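Local structure of glutathione S-transferase (6GZF) at residues G194-R197 / A198-T202. The protein is a Xi-class glutathione transferase that probably acts as a glutathionyl-hydroquinone reductase. Numbering follows the deposited sequence.
Sequences GVYR and AGFAT
Phe200 sets its ring beside that of Tyr196, four residues on, just past the end of the short helix 194-199. The two side chains point the same way. CE2 of Phe200 meets the Tyr196 ring at its edge, in plane, 3.7 Å from CD2 of Tyr196. In both residues CG is anti to the carbonyl carbon (chi1 -67° in Tyr196, -54° in Phe200), which sends the two rings off the same side of the helix. The backbone is joined there too: Phe200 N donates to Tyr196 O at 2.9 Å, in a nearly straight bond (167° at the hydrogen). Gly199 N to Val195 O and Ala198 N to Gly194 O are the preceding helical bonds. Phe200 is the first residue to leave helical geometry.

This aromatic side is the packed one. Phe258 meets both rings edge-to-face, and His301 meets Phe200 in the same way. The Arg197 side chain is the looser part; it is partly exposed. Its chain runs extended from CG to NE, and NH1 makes a weak, long ion pair with Glu209 of helix 204-224.

Replacing Phe200 by alanine is likely to open a gap at the CD2 edge of Tyr196, leaving that edge without the Phe200 ring. Tyr196 is the predicted proton donor/acceptor. Its OH hydrogen-bonds with those of Tyr254 and Tyr297, both predicted to lower the pKa of the active-site cysteine. Phe200 thus gives the ring an apolar contact at one edge, while hydrogen bonds hold its polar end among the tyrosines.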
# COMPACT_ATOMS: atom_id res chain seq x y z
N GLY A 194 10.79 12.64 0.87
CA GLY A 194 10.91 11.35 1.53
C GLY A 194 9.98 10.28 1.00
O GLY A 194 10.38 9.12 0.86
N VAL A 195 8.74 10.66 0.71
CA VAL A 195 7.74 9.71 0.24
C VAL A 195 8.10 9.15 -1.14
O VAL A 195 7.85 7.98 -1.43
CB VAL A 195 6.34 10.34 0.18
CG1 VAL A 195 5.75 10.45 1.58
CG2 VAL A 195 6.39 11.71 -0.48
N TYR A 196 8.69 9.99 -1.99
CA TYR A 196 9.09 9.56 -3.33
C TYR A 196 10.37 8.73 -3.28
O TYR A 196 10.57 7.83 -4.10
CB TYR A 196 9.29 10.77 -4.24
CG TYR A 196 8.01 11.52 -4.54
CD1 TYR A 196 7.56 12.53 -3.69
CD2 TYR A 196 7.25 11.22 -5.66
CE1 TYR A 196 6.39 13.21 -3.96
CE2 TYR A 196 6.08 11.90 -5.93
CZ TYR A 196 5.66 12.89 -5.08
OH TYR A 196 4.49 13.57 -5.35
N ARG A 197 11.22 9.03 -2.31
CA ARG A 197 12.44 8.25 -2.10
C ARG A 197 12.08 6.85 -1.64
O ARG A 197 12.72 5.87 -2.04
CB ARG A 197 13.34 8.94 -1.07
CG ARG A 197 14.60 8.16 -0.71
CD ARG A 197 15.64 9.06 -0.08
NE ARG A 197 16.75 8.31 0.51
CZ ARG A 197 16.94 8.15 1.81
NH1 ARG A 197 17.98 7.45 2.26
NH2 ARG A 197 16.10 8.70 2.68
N ALA A 198 11.04 6.75 -0.82
CA ALA A 198 10.55 5.46 -0.35
C ALA A 198 9.80 4.72 -1.46
O ALA A 198 9.91 3.50 -1.59
CB ALA A 198 9.64 5.65 0.86
N GLY A 199 9.06 5.47 -2.27
CA GLY A 199 8.24 4.89 -3.32
C GLY A 199 9.02 4.35 -4.50
O GLY A 199 8.73 3.26 -4.99
N PHE A 200 10.00 5.11 -4.96
CA PHE A 200 10.82 4.69 -6.10
C PHE A 200 12.08 3.97 -5.63
O PHE A 200 13.01 3.77 -6.42
CB PHE A 200 11.19 5.89 -6.97
CG PHE A 200 10.01 6.70 -7.42
CD1 PHE A 200 8.84 6.07 -7.81
CD2 PHE A 200 10.07 8.08 -7.46
CE1 PHE A 200 7.75 6.81 -8.23
CE2 PHE A 200 8.98 8.82 -7.88
CZ PHE A 200 7.82 8.19 -8.26
N ALA A 201 12.11 3.60 -4.36
CA ALA A 201 13.25 2.87 -3.79
C ALA A 201 13.46 1.55 -4.52
O ALA A 201 12.50 0.82 -4.77
CB ALA A 201 13.04 2.63 -2.31
N THR A 202 14.71 1.26 -4.87
CA THR A 202 15.02 0.06 -5.63
C THR A 202 15.76 -0.97 -4.77
O THR A 202 15.87 -2.13 -5.14
CB THR A 202 15.87 0.39 -6.87
OG1 THR A 202 15.82 -0.71 -7.79
CG2 THR A 202 17.31 0.68 -6.49